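PDB 4JP0: insecticidal crystal protein Cry35Ab1 from Bacillus thuringiensis, which forms one half of a binary insecticidal toxin, acting with Cry34Ab1 against western corn rootworm larvae, whose midgut epithelium is probably the primary target. Local coordinates for residues Ile184-Pro189 and Pro201-Lys206; Asp157-Ser162 and Ile310-Ile315; Gly119-Thr124 and Gln133-Thr138; Leu353-Asn358 and Glu362-Ile367. All blocks are in the same frame, centred on the assembly; numbering follows the deposited sequence.

How the contacts relate
The four contacts are spread along an elongated monomer. Contact 3 lies in the ricin B-type lectin part at one end, contact 1 nearer the middle, and contacts 2 and 4 toward the other end; the centres of contacts 3 and 4 are 76 Å apart. Contacts 1 and 2 reach neighbouring strands of one antiparallel sheet, 202-221 and 307-323, with centres 33 Å apart, and contact 1 falls within the stretch of chain that contact 2 brings together. Contact 4, in the C-terminal helices, approaches contact 2 to about 8 Å between nearest atoms without touching it. Contacts 1 and 3 are separated by about 12 Å between nearest atoms.

Contact 1: residues Ile184-Pro189 and Pro201-Lys206; sequences IMVNDP and PYYILK
Val186 lies over one face of the Tyr203 ring while Asp188 meets the same ring at its hydroxyl edge. CG1 of Val186, the branch anti to the backbone N (chi1 171°), is carried to 4.0 Å from the centroid of the Tyr203 ring and only 16° off its normal, displaced toward the CE2 side, a CH-pi contact. At the edge, Tyr203 OH donates a hydrogen bond of 2.6 Å to Asp188 OD2, which lies near the ring plane and accepts through its anti lone pair. The carboxylate is turned 73° from the ring, so the two flat groups meet nearly crosswise. Tyr203 belongs to strand 202-221, an inner strand of the long antiparallel sheet of this toxin_10 family protein, and the loop 184-189 leaves the neighbouring strand 174-182 to pass beside it. The aromatic side chain thereby spans from sheet to loop in a buried setting. Asp188 OD2 also forms a salt bridge with Arg322 of strand 307-323, and the phenol oxygen of Tyr203 is also hydrogen-bonded to Gln196 NE2 of helix 193-199. The nearby guanidinium would be expected to stabilise the negative charge of the carboxylate, whose other oxygen forms a weak hydrogen bond with Asn190 N.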
loop_
_atom_site.group_PDB
_atom_site.type_symbol
_atom_site.label_atom_id
_atom_site.label_comp_id
_atom_site.label_asym_id
_atom_site.label_seq_id
_atom_site.Cartn_x
_atom_site.Cartn_y
_atom_site.Cartn_z
ATOM N N ILE A 184 -10.902 4.709 -5.375
ATOM C CA ILE A 184 -11.315 3.794 -6.423
ATOM C C ILE A 184 -10.591 2.460 -6.349
ATOM O O ILE A 184 -11.095 1.465 -6.866
ATOM C CB ILE A 184 -11.169 4.429 -7.843
ATOM C CG1 ILE A 184 -9.738 4.936 -8.056
ATOM C CG2 ILE A 184 -12.183 5.590 -8.006
ATOM C CD1 ILE A 184 -9.416 5.275 -9.541
ATOM N N MET A 185 -9.416 2.446 -5.723
ATOM C CA MET A 185 -8.617 1.226 -5.601
ATOM C C MET A 185 -8.907 0.503 -4.284
ATOM O O MET A 185 -8.252 -0.503 -3.960
ATOM C CB MET A 185 -7.129 1.578 -5.646
ATOM C CG MET A 185 -6.711 2.203 -6.951
ATOM S SD MET A 185 -5.054 2.858 -6.867
ATOM C CE MET A 185 -5.047 3.870 -8.352
ATOM N N VAL A 186 -9.857 1.017 -3.522
ATOM C CA VAL A 186 -10.199 0.435 -2.234
ATOM C C VAL A 186 -11.602 -0.123 -2.211
ATOM O O VAL A 186 -12.539 0.588 -2.523
ATOM C CB VAL A 186 -10.088 1.484 -1.119
ATOM C CG1 VAL A 186 -10.663 0.927 0.199
ATOM C CG2 VAL A 186 -8.632 1.917 -0.971
ATOM N N ASN A 187 -11.743 -1.399 -1.851
ATOM C CA ASN A 187 -13.057 -2.001 -1.725
ATOM C C ASN A 187 -13.477 -1.846 -0.275
ATOM O O ASN A 187 -12.982 -2.569 0.592
ATOM C CB ASN A 187 -13.025 -3.470 -2.164
ATOM C CG ASN A 187 -14.282 -4.234 -1.767
ATOM O OD1 ASN A 187 -15.401 -3.683 -1.878
ATOM N ND2 ASN A 187 -14.247 -5.424 -1.345
ATOM N N ASP A 188 -14.372 -0.886 -0.028
ATOM C CA ASP A 188 -14.857 -0.541 1.318
ATOM C C ASP A 188 -16.369 -0.765 1.293
ATOM O O ASP A 188 -17.146 0.130 0.943
ATOM C CB ASP A 188 -14.515 0.917 1.647
ATOM C CG ASP A 188 -14.831 1.310 3.106
ATOM O OD1 ASP A 188 -15.574 0.592 3.811
ATOM O OD2 ASP A 188 -14.368 2.340 3.626
ATOM N N PRO A 189 -16.765 -1.991 1.626
ATOM C CA PRO A 189 -18.171 -2.424 1.540
ATOM C C PRO A 189 -19.118 -1.727 2.511
ATOM O O PRO A 189 -20.338 -1.862 2.379
ATOM C CB PRO A 189 -18.091 -3.912 1.887
ATOM C CG PRO A 189 -16.883 -4.000 2.756
ATOM C CD PRO A 189 -15.872 -3.079 2.071
ATOM N N PRO A 201 -11.698 10.677 -0.425
ATOM C CA PRO A 201 -11.208 10.296 -1.764
ATOM C C PRO A 201 -9.843 9.634 -1.701
ATOM O O PRO A 201 -9.511 8.871 -2.587
ATOM C CB PRO A 201 -11.129 11.633 -2.522
ATOM C CG PRO A 201 -11.078 12.691 -1.394
ATOM C CD PRO A 201 -11.972 12.131 -0.327
ATOM N N TYR A 202 -9.053 9.971 -0.687
ATOM C CA TYR A 202 -7.810 9.238 -0.443
ATOM C C TYR A 202 -7.844 8.532 0.878
ATOM O O TYR A 202 -8.151 9.143 1.909
ATOM C CB TYR A 202 -6.587 10.150 -0.485
ATOM C CG TYR A 202 -6.303 10.643 -1.880
ATOM C CD1 TYR A 202 -6.893 11.830 -2.362
ATOM C CD2 TYR A 202 -5.506 9.898 -2.745
ATOM C CE1 TYR A 202 -6.635 12.302 -3.681
ATOM C CE2 TYR A 202 -5.244 10.352 -4.042
ATOM C CZ TYR A 202 -5.810 11.538 -4.500
ATOM O OH TYR A 202 -5.558 11.913 -5.793
ATOM N N TYR A 203 -7.531 7.237 0.857
ATOM C CA TYR A 203 -7.397 6.476 2.118
ATOM C C TYR A 203 -5.948 6.530 2.549
ATOM O O TYR A 203 -5.053 6.710 1.711
ATOM C CB TYR A 203 -7.777 4.997 1.891
ATOM C CG TYR A 203 -9.290 4.751 1.876
ATOM C CD1 TYR A 203 -10.107 5.376 0.945
ATOM C CD2 TYR A 203 -9.885 3.869 2.812
ATOM C CE1 TYR A 203 -11.500 5.177 0.948
ATOM C CE2 TYR A 203 -11.215 3.644 2.819
ATOM C CZ TYR A 203 -12.037 4.295 1.876
ATOM O OH TYR A 203 -13.383 4.053 1.893
ATOM N N ILE A 204 -5.690 6.322 3.843
ATOM C CA ILE A 204 -4.339 6.270 4.372
ATOM C C ILE A 204 -3.941 4.818 4.613
ATOM O O ILE A 204 -4.625 4.063 5.318
ATOM C CB ILE A 204 -4.268 7.040 5.704
ATOM C CG1 ILE A 204 -4.597 8.501 5.474
ATOM C CG2 ILE A 204 -2.844 6.982 6.328
ATOM C CD1 ILE A 204 -4.888 9.269 6.807
ATOM N N LEU A 205 -2.850 4.417 3.990
ATOM C CA LEU A 205 -2.303 3.064 4.181
ATOM C C LEU A 205 -0.950 3.223 4.941
ATOM O O LEU A 205 -0.015 3.908 4.491
ATOM C CB LEU A 205 -2.153 2.370 2.818
ATOM C CG LEU A 205 -1.501 0.990 2.769
ATOM C CD1 LEU A 205 -2.171 0.006 3.739
ATOM C CD2 LEU A 205 -1.490 0.442 1.322
ATOM N N LYS A 206 -0.882 2.607 6.119
ATOM C CA LYS A 206 0.269 2.724 6.984
ATOM C C LYS A 206 0.938 1.389 7.089
ATOM O O LYS A 206 0.265 0.338 7.005
ATOM C CB LYS A 206 -0.198 3.051 8.399
ATOM C CG LYS A 206 -1.079 4.254 8.529
ATOM C CD LYS A 206 -1.219 4.610 10.006
ATOM C CE LYS A 206 -2.253 5.690 10.223
ATOM N NZ LYS A 206 -2.330 6.131 11.622
#

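Contact 2: residues Asp157-Ser162 and Ile310-Ile315; sequences DYPKYS and IGFLTI
Tyr158-Tyr161 and Ile310-Phe312 run in nearly opposite directions, 162° apart end to end, with no hydrogen bond between them and the nearest pair of CA atoms, those of Tyr158 and Phe312, 6.8 Å apart. Phe312 presents one ring face to Pro159. The CD atom of Pro159 stands 3.5 Å from the centroid of the Phe312 ring, 7° off the normal, so this CH-pi contact is almost centred, and Pro159 CG reaches toward the CE2-CZ side. Beside it, the Tyr158 and Phe312 side chains approach obliquely, their CB atoms 4.1 Å apart. The segment 157-162 lies in the loop between strand 135-142 and strand 174-182 and is laid here, in extended form, over a face of the antiparallel sheet that contains strand 307-323. Tyr161 arches back to Ile310: its CE1 is 3.8 Å from Ile310 CG2, and its OH also lies against that methyl. With chi1 at 56°, the Tyr158 ring is set between its own backbone N and carbonyl carbon, where it packs edge-to-face with Trp211 of strand 202-221. Lys160 folds back so that NZ donates to Tyr158 O at 2.7 Å while lying over a face of the Tyr158 ring. Ile167, farther along the same loop, touches Pro159, Tyr161 and Phe312.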
loop_
_atom_site.group_PDB
_atom_site.type_symbol
_atom_site.label_atom_id
_atom_site.label_comp_id
_atom_site.label_asym_id
_atom_site.label_seq_id
_atom_site.Cartn_x
_atom_site.Cartn_y
_atom_site.Cartn_z
ATOM N N ASP A 157 16.028 -1.926 18.550
ATOM C CA ASP A 157 16.571 -3.267 18.794
ATOM C C ASP A 157 15.537 -4.191 19.449
ATOM O O ASP A 157 14.652 -3.717 20.146
ATOM C CB ASP A 157 17.741 -3.164 19.748
ATOM C CG ASP A 157 18.970 -2.523 19.129
ATOM O OD1 ASP A 157 19.009 -2.222 17.904
ATOM O OD2 ASP A 157 19.978 -2.327 19.842
ATOM N N TYR A 158 15.653 -5.504 19.247
ATOM C CA TYR A 158 14.760 -6.437 19.945
ATOM C C TYR A 158 15.140 -6.428 21.419
ATOM O O TYR A 158 16.274 -6.084 21.756
ATOM C CB TYR A 158 14.797 -7.844 19.350
ATOM C CG TYR A 158 16.162 -8.474 19.282
ATOM C CD1 TYR A 158 16.672 -9.195 20.359
ATOM C CD2 TYR A 158 16.942 -8.365 18.138
ATOM C CE1 TYR A 158 17.919 -9.774 20.298
ATOM C CE2 TYR A 158 18.193 -8.951 18.070
ATOM C CZ TYR A 158 18.674 -9.653 19.147
ATOM O OH TYR A 158 19.914 -10.223 19.070
ATOM N N PRO A 159 14.205 -6.797 22.298
ATOM C CA PRO A 159 14.434 -6.710 23.743
ATOM C C PRO A 159 15.521 -7.650 24.201
ATOM O O PRO A 159 15.773 -8.670 23.558
ATOM C CB PRO A 159 13.094 -7.149 24.338
ATOM C CG PRO A 159 12.090 -6.882 23.189
ATOM C CD PRO A 159 12.871 -7.325 21.979
ATOM N N LYS A 160 16.160 -7.297 25.306
ATOM C CA LYS A 160 17.187 -8.172 25.887
ATOM C C LYS A 160 16.825 -8.419 27.325
ATOM O O LYS A 160 16.122 -7.608 27.929
ATOM C CB LYS A 160 18.566 -7.509 25.820
ATOM C CG LYS A 160 18.952 -7.008 24.456
ATOM C CD LYS A 160 19.328 -8.155 23.531
ATOM C CE LYS A 160 19.828 -7.620 22.194
ATOM N NZ LYS A 160 18.943 -6.529 21.647
ATOM N N TYR A 161 17.297 -9.532 27.885
ATOM C CA TYR A 161 17.001 -9.844 29.275
ATOM C C TYR A 161 17.645 -8.825 30.213
ATOM O O TYR A 161 18.712 -8.282 29.929
ATOM C CB TYR A 161 17.495 -11.236 29.638
ATOM C CG TYR A 161 16.589 -12.369 29.241
ATOM C CD1 TYR A 161 16.834 -13.104 28.085
ATOM C CD2 TYR A 161 15.518 -12.749 30.052
ATOM C CE1 TYR A 161 16.018 -14.179 27.737
ATOM C CE2 TYR A 161 14.696 -13.819 29.715
ATOM C CZ TYR A 161 14.938 -14.529 28.543
ATOM O OH TYR A 161 14.122 -15.597 28.187
ATOM N N SER A 162 16.963 -8.560 31.318
ATOM C CA SER A 162 17.457 -7.637 32.341
ATOM C C SER A 162 18.231 -8.467 33.346
ATOM O O SER A 162 17.674 -9.429 33.878
ATOM C CB SER A 162 16.294 -7.007 33.088
ATOM O OG SER A 162 15.893 -7.875 34.147
ATOM N N ILE A 310 14.811 -17.018 24.482
ATOM C CA ILE A 310 13.559 -16.633 23.886
ATOM C C ILE A 310 13.907 -15.987 22.560
ATOM O O ILE A 310 14.993 -15.437 22.392
ATOM C CB ILE A 310 12.777 -15.661 24.793
ATOM C CG1 ILE A 310 11.346 -15.461 24.258
ATOM C CG2 ILE A 310 13.498 -14.352 24.895
ATOM C CD1 ILE A 310 10.378 -14.845 25.236
ATOM N N GLY A 311 12.974 -16.022 21.620
ATOM C CA GLY A 311 13.211 -15.439 20.324
ATOM C C GLY A 311 12.213 -14.358 19.961
ATOM O O GLY A 311 11.084 -14.338 20.467
ATOM N N PHE A 312 12.657 -13.442 19.108
ATOM C CA PHE A 312 11.780 -12.394 18.600
ATOM C C PHE A 312 11.740 -12.367 17.087
ATOM O O PHE A 312 12.699 -12.763 16.422
ATOM C CB PHE A 312 12.249 -11.042 19.105
ATOM C CG PHE A 312 12.158 -10.899 20.602
ATOM C CD1 PHE A 312 13.244 -11.198 21.413
ATOM C CD2 PHE A 312 10.987 -10.470 21.192
ATOM C CE1 PHE A 312 13.165 -11.086 22.776
ATOM C CE2 PHE A 312 10.907 -10.332 22.559
ATOM C CZ PHE A 312 12.002 -10.637 23.354
ATOM N N LEU A 313 10.619 -11.879 16.573
ATOM C CA LEU A 313 10.388 -11.670 15.142
ATOM C C LEU A 313 9.974 -10.234 14.919
ATOM O O LEU A 313 9.324 -9.632 15.781
ATOM C CB LEU A 313 9.242 -12.560 14.677
ATOM C CG LEU A 313 9.588 -14.050 14.671
ATOM C CD1 LEU A 313 8.336 -14.888 14.670
ATOM C CD2 LEU A 313 10.449 -14.316 13.411
ATOM N N THR A 314 10.328 -9.698 13.746
ATOM C CA THR A 314 9.861 -8.384 13.350
ATOM C C THR A 314 8.485 -8.603 12.795
ATOM O O THR A 314 8.303 -9.434 11.896
ATOM C CB THR A 314 10.752 -7.770 12.265
ATOM O OG1 THR A 314 11.995 -7.394 12.850
ATOM C CG2 THR A 314 10.161 -6.425 11.777
ATOM N N ILE A 315 7.520 -7.896 13.368
ATOM C CA ILE A 315 6.154 -7.928 12.895
ATOM C C ILE A 315 5.946 -6.764 11.956
ATOM O O ILE A 315 6.459 -5.681 12.204
ATOM C CB ILE A 315 5.163 -7.781 14.052
ATOM C CG1 ILE A 315 5.412 -8.825 15.148
ATOM C CG2 ILE A 315 3.719 -7.944 13.503
ATOM C CD1 ILE A 315 5.166 -10.281 14.675
#

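Contact 3: residues Gly119-Thr124 and Gln133-Thr138; sequences GLIRLT and QQWNLT
Ile121 carries CG1 anti to its backbone N (chi1 -179°) and continues fully extended to CD1, a reach that brings the terminal methyl against the six-membered ring of Trp135. The indole is placed by a chi1 of -58°, with CG anti to the carbonyl carbon of Trp135. The meeting is oblique and concentrated on one corner of the ring: Ile121 CD1 is 3.3 Å from Trp135 CH2, a close approach, and 3.8 Å from CZ2 of the same ring, while Ile121 CG1 follows behind. On the five-membered ring, Trp135 NE1 donates to the carbonyl oxygen of Leu110, on the strand paired with 121-124, which helps to fix the rotation of the indole. Ile10 and Ile102 also pack on the tryptophan. Thr124 and Gln133 make the second, smaller contact, their side chains crossing at about a right angle with Thr124 CG2 3.5 Å from Gln133 NE2. This is a methyl lying beside an amide whose polar atoms are engaged by others: NE2 bonds to Asp125 O and Thr111 OG1, and OE1 accepts from Ser127 N. The Gln133-X-Trp135 sequence matches the QxW signature of ricin B-type lectins, whose tryptophan packs into the hydrophobic core of the beta-trefoil.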
loop_
_atom_site.group_PDB
_atom_site.type_symbol
_atom_site.label_atom_id
_atom_site.label_comp_id
_atom_site.label_asym_id
_atom_site.label_seq_id
_atom_site.Cartn_x
_atom_site.Cartn_y
_atom_site.Cartn_z
ATOM N N GLY A 119 -20.772 17.673 -30.501
ATOM C CA GLY A 119 -21.353 17.044 -29.328
ATOM C C GLY A 119 -20.707 15.695 -29.053
ATOM O O GLY A 119 -20.814 15.193 -27.944
ATOM N N LEU A 120 -20.068 15.093 -30.056
ATOM C CA LEU A 120 -19.432 13.791 -29.863
ATOM C C LEU A 120 -17.980 13.928 -29.398
ATOM O O LEU A 120 -17.339 14.923 -29.678
ATOM C CB LEU A 120 -19.446 12.973 -31.174
ATOM C CG LEU A 120 -20.809 12.622 -31.774
ATOM C CD1 LEU A 120 -20.602 11.543 -32.836
ATOM C CD2 LEU A 120 -21.779 12.164 -30.723
ATOM N N ILE A 121 -17.489 12.946 -28.627
ATOM C CA ILE A 121 -16.063 12.946 -28.273
ATOM C C ILE A 121 -15.529 11.538 -28.587
ATOM O O ILE A 121 -16.185 10.543 -28.335
ATOM C CB ILE A 121 -15.825 13.416 -26.819
ATOM C CG1 ILE A 121 -14.323 13.452 -26.445
ATOM C CG2 ILE A 121 -16.497 12.499 -25.830
ATOM C CD1 ILE A 121 -14.173 14.103 -25.026
ATOM N N ARG A 122 -14.372 11.486 -29.230
ATOM C CA ARG A 122 -13.783 10.220 -29.672
ATOM C C ARG A 122 -12.277 10.251 -29.455
ATOM O O ARG A 122 -11.726 11.292 -29.162
ATOM C CB ARG A 122 -14.012 10.119 -31.182
ATOM C CG ARG A 122 -15.494 9.921 -31.629
ATOM C CD ARG A 122 -16.077 8.575 -31.141
ATOM N NE ARG A 122 -17.451 8.291 -31.586
ATOM C CZ ARG A 122 -18.544 8.562 -30.903
ATOM N NH1 ARG A 122 -18.458 9.163 -29.723
ATOM N NH2 ARG A 122 -19.732 8.186 -31.380
ATOM N N LEU A 123 -11.610 9.098 -29.585
ATOM C CA LEU A 123 -10.171 9.055 -29.542
ATOM C C LEU A 123 -9.762 8.953 -30.991
ATOM O O LEU A 123 -10.374 8.180 -31.755
ATOM C CB LEU A 123 -9.676 7.799 -28.828
ATOM C CG LEU A 123 -9.854 7.857 -27.300
ATOM C CD1 LEU A 123 -9.400 6.533 -26.767
ATOM C CD2 LEU A 123 -8.956 8.960 -26.751
ATOM N N THR A 124 -8.782 9.759 -31.392
ATOM C CA THR A 124 -8.185 9.570 -32.708
ATOM C C THR A 124 -6.715 9.981 -32.707
ATOM O O THR A 124 -6.166 10.381 -31.677
ATOM C CB THR A 124 -8.981 10.242 -33.809
ATOM O OG1 THR A 124 -8.520 9.729 -35.071
ATOM C CG2 THR A 124 -8.670 11.721 -33.840
ATOM N N GLN A 133 -8.474 18.957 -30.430
ATOM C CA GLN A 133 -7.759 18.018 -29.593
ATOM C C GLN A 133 -7.152 18.740 -28.378
ATOM O O GLN A 133 -6.349 18.176 -27.650
ATOM C CB GLN A 133 -6.672 17.327 -30.442
ATOM C CG GLN A 133 -7.321 16.385 -31.495
ATOM C CD GLN A 133 -6.296 15.635 -32.315
ATOM O OE1 GLN A 133 -5.164 16.077 -32.423
ATOM N NE2 GLN A 133 -6.675 14.468 -32.844
ATOM N N GLN A 134 -7.586 19.978 -28.125
ATOM C CA GLN A 134 -7.069 20.708 -26.972
ATOM C C GLN A 134 -8.194 20.885 -25.923
ATOM O O GLN A 134 -9.333 21.189 -26.274
ATOM C CB GLN A 134 -6.521 22.081 -27.354
ATOM C CG GLN A 134 -5.655 22.143 -28.631
ATOM C CD GLN A 134 -4.472 21.222 -28.558
ATOM O OE1 GLN A 134 -3.732 21.255 -27.577
ATOM N NE2 GLN A 134 -4.267 20.406 -29.607
ATOM N N TRP A 135 -7.833 20.766 -24.649
ATOM C CA TRP A 135 -8.796 20.706 -23.553
ATOM C C TRP A 135 -8.353 21.559 -22.377
ATOM O O TRP A 135 -7.160 21.668 -22.086
ATOM C CB TRP A 135 -8.938 19.238 -23.076
ATOM C CG TRP A 135 -9.373 18.332 -24.194
ATOM C CD1 TRP A 135 -8.587 17.733 -25.103
ATOM C CD2 TRP A 135 -10.721 18.084 -24.601
ATOM N NE1 TRP A 135 -9.343 17.069 -26.042
ATOM C CE2 TRP A 135 -10.667 17.267 -25.757
ATOM C CE3 TRP A 135 -11.971 18.404 -24.059
ATOM C CZ2 TRP A 135 -11.811 16.790 -26.403
ATOM C CZ3 TRP A 135 -13.123 17.920 -24.689
ATOM C CH2 TRP A 135 -13.034 17.118 -25.861
ATOM N N ASN A 136 -9.343 22.126 -21.685
ATOM C CA ASN A 136 -9.104 22.943 -20.526
ATOM C C ASN A 136 -9.643 22.260 -19.303
ATOM O O ASN A 136 -10.697 21.658 -19.371
ATOM C CB ASN A 136 -9.824 24.268 -20.706
ATOM C CG ASN A 136 -9.239 25.074 -21.864
ATOM O OD1 ASN A 136 -8.008 25.214 -21.986
ATOM N ND2 ASN A 136 -10.101 25.562 -22.733
ATOM N N LEU A 137 -8.910 22.394 -18.187
ATOM C CA LEU A 137 -9.341 21.836 -16.910
ATOM C C LEU A 137 -9.651 22.967 -15.965
ATOM O O LEU A 137 -8.781 23.850 -15.712
ATOM C CB LEU A 137 -8.288 20.878 -16.331
ATOM C CG LEU A 137 -8.492 19.404 -16.764
ATOM C CD1 LEU A 137 -8.220 19.182 -18.220
ATOM C CD2 LEU A 137 -7.601 18.471 -15.917
ATOM N N THR A 138 -10.875 22.981 -15.454
ATOM C CA THR A 138 -11.297 24.032 -14.554
ATOM C C THR A 138 -11.545 23.431 -13.179
ATOM O O THR A 138 -12.352 22.529 -13.058
ATOM C CB THR A 138 -12.619 24.611 -15.089
ATOM O OG1 THR A 138 -12.413 25.124 -16.419
ATOM C CG2 THR A 138 -13.083 25.815 -14.246
#

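Contact 4: residues Leu353-Asn358 and Glu362-Ile367; sequences LLLLTN and EEVEEI
Val364 packs against consecutive leucines where two short C-terminal helices, 349-355 and 361-368, are joined by a short turn. Its CG2 methyl does the touching, lying 3.7 Å from Leu355 CB and, more tightly, 3.5 Å from Leu356 CD2; the Leu356 and Val364 side chains cross at about a right angle. With CG1 anti to the backbone N of Val364 (chi1 179°), CG2 is the branch turned to the leucines. One helical turn farther on, Ile367 offers its CG2 to Leu355 CD1 at 3.6 Å, so Leu355 spans both residues, with CB at the valine and a terminal methyl at the isoleucine. The contact is entirely apolar between the two segments, and Val364 is buried while Ile367 lies at the exposed margin. A third helix, 372-380, adds to this small C-terminal cluster: Leu375 touches Val364, and Leu378 touches Leu353. The connection between the first two helices is shaped by a type I beta turn from Leu355 to Asn358 and by His359, whose ND1 is hydrogen-bonded to Leu355 O and whose side chain also meets Val364 and Ile367. At the start of the second helix, Glu363 OE1 accepts from Ser360 N. Just before the beta turn, Leu354 O accepts from both Thr357 N and Thr357 OG1, the hydroxyl donating at 2.6 Å in the carbonyl plane.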
loop_
_atom_site.group_PDB
_atom_site.type_symbol
_atom_site.label_atom_id
_atom_site.label_comp_id
_atom_site.label_asym_id
_atom_site.label_seq_id
_atom_site.Cartn_x
_atom_site.Cartn_y
_atom_site.Cartn_z
ATOM N N LEU A 353 30.215 -12.995 24.908
ATOM C CA LEU A 353 31.258 -13.122 23.873
ATOM C C LEU A 353 31.565 -11.766 23.222
ATOM O O LEU A 353 32.723 -11.444 22.874
ATOM C CB LEU A 353 30.827 -14.120 22.791
ATOM C CG LEU A 353 30.523 -15.530 23.327
ATOM C CD1 LEU A 353 29.438 -16.244 22.457
ATOM C CD2 LEU A 353 31.777 -16.373 23.425
ATOM N N LEU A 354 30.542 -10.963 23.025
ATOM C CA LEU A 354 30.788 -9.663 22.401
ATOM C C LEU A 354 31.634 -8.805 23.340
ATOM O O LEU A 354 32.573 -8.123 22.909
ATOM C CB LEU A 354 29.467 -8.960 22.065
ATOM C CG LEU A 354 29.535 -7.629 21.317
ATOM C CD1 LEU A 354 30.337 -7.769 20.034
ATOM C CD2 LEU A 354 28.109 -7.084 21.016
ATOM N N LEU A 355 31.302 -8.841 24.625
ATOM C CA LEU A 355 32.031 -8.050 25.587
ATOM C C LEU A 355 33.509 -8.438 25.613
ATOM O O LEU A 355 34.383 -7.595 25.873
ATOM C CB LEU A 355 31.453 -8.238 26.979
ATOM C CG LEU A 355 30.153 -7.492 27.301
ATOM C CD1 LEU A 355 29.634 -7.878 28.664
ATOM C CD2 LEU A 355 30.364 -5.980 27.210
ATOM N N LEU A 356 33.775 -9.720 25.403
ATOM C CA LEU A 356 35.151 -10.203 25.454
ATOM C C LEU A 356 36.054 -9.621 24.345
ATOM O O LEU A 356 37.278 -9.740 24.437
ATOM C CB LEU A 356 35.197 -11.717 25.422
ATOM C CG LEU A 356 34.835 -12.511 26.688
ATOM C CD1 LEU A 356 34.843 -14.020 26.325
ATOM C CD2 LEU A 356 35.782 -12.268 27.831
ATOM N N THR A 357 35.472 -8.997 23.321
ATOM C CA THR A 357 36.300 -8.399 22.262
ATOM C C THR A 357 36.962 -7.097 22.684
ATOM O O THR A 357 37.823 -6.563 21.974
ATOM C CB THR A 357 35.514 -8.140 20.989
ATOM O OG1 THR A 357 34.410 -7.282 21.282
ATOM C CG2 THR A 357 34.889 -9.426 20.503
ATOM N N ASN A 358 36.569 -6.542 23.804
ATOM C CA ASN A 358 37.237 -5.356 24.351
ATOM C C ASN A 358 37.193 -5.222 25.876
ATOM O O ASN A 358 37.266 -4.166 26.402
ATOM C CB ASN A 358 36.771 -4.085 23.659
ATOM C CG ASN A 358 35.311 -3.753 23.916
ATOM O OD1 ASN A 358 34.588 -4.499 24.493
ATOM N ND2 ASN A 358 34.906 -2.606 23.459
ATOM N N GLU A 362 38.042 -11.198 33.545
ATOM C CA GLU A 362 37.579 -10.780 34.866
ATOM C C GLU A 362 36.511 -9.698 34.738
ATOM O O GLU A 362 35.556 -9.685 35.501
ATOM C CB GLU A 362 38.757 -10.356 35.765
ATOM C CG GLU A 362 39.474 -11.556 36.391
ATOM C CD GLU A 362 40.940 -11.291 36.729
ATOM O OE1 GLU A 362 41.348 -11.524 37.891
ATOM O OE2 GLU A 362 41.699 -10.868 35.824
ATOM N N GLU A 363 36.674 -8.782 33.778
ATOM C CA GLU A 363 35.669 -7.735 33.581
ATOM C C GLU A 363 34.336 -8.321 33.122
ATOM O O GLU A 363 33.284 -8.007 33.654
ATOM C CB GLU A 363 36.137 -6.678 32.559
ATOM C CG GLU A 363 37.259 -5.786 33.102
ATOM C CD GLU A 363 37.775 -4.760 32.097
ATOM O OE1 GLU A 363 37.521 -4.911 30.865
ATOM O OE2 GLU A 363 38.459 -3.800 32.539
ATOM N N VAL A 364 34.381 -9.166 32.109
ATOM C CA VAL A 364 33.150 -9.773 31.632
ATOM C C VAL A 364 32.486 -10.601 32.736
ATOM O O VAL A 364 31.274 -10.546 32.927
ATOM C CB VAL A 364 33.403 -10.595 30.385
ATOM C CG1 VAL A 364 32.107 -11.238 29.900
ATOM C CG2 VAL A 364 33.988 -9.659 29.311
ATOM N N GLU A 365 33.296 -11.333 33.484
ATOM C CA GLU A 365 32.775 -12.147 34.566
ATOM C C GLU A 365 31.940 -11.278 35.492
ATOM O O GLU A 365 30.840 -11.664 35.898
ATOM C CB GLU A 365 33.920 -12.800 35.334
ATOM C CG GLU A 365 33.503 -13.610 36.547
ATOM C CD GLU A 365 34.708 -14.079 37.343
ATOM O OE1 GLU A 365 35.581 -14.767 36.756
ATOM O OE2 GLU A 365 34.794 -13.741 38.550
ATOM N N GLU A 366 32.482 -10.101 35.816
ATOM C CA GLU A 366 31.805 -9.137 36.676
ATOM C C GLU A 366 30.546 -8.568 36.040
ATOM O O GLU A 366 29.509 -8.441 36.698
ATOM C CB GLU A 366 32.743 -7.968 37.049
ATOM C CG GLU A 366 31.962 -6.835 37.686
ATOM C CD GLU A 366 32.805 -5.710 38.285
ATOM O OE1 GLU A 366 34.029 -5.876 38.594
ATOM O OE2 GLU A 366 32.196 -4.638 38.459
ATOM N N ILE A 367 30.621 -8.235 34.755
ATOM C CA ILE A 367 29.487 -7.605 34.083
ATOM C C ILE A 367 28.310 -8.550 33.864
ATOM O O ILE A 367 27.140 -8.151 33.984
ATOM C CB ILE A 367 29.929 -7.059 32.721
ATOM C CG1 ILE A 367 30.936 -5.917 32.914
ATOM C CG2 ILE A 367 28.694 -6.623 31.880
ATOM C CD1 ILE A 367 31.627 -5.499 31.639
#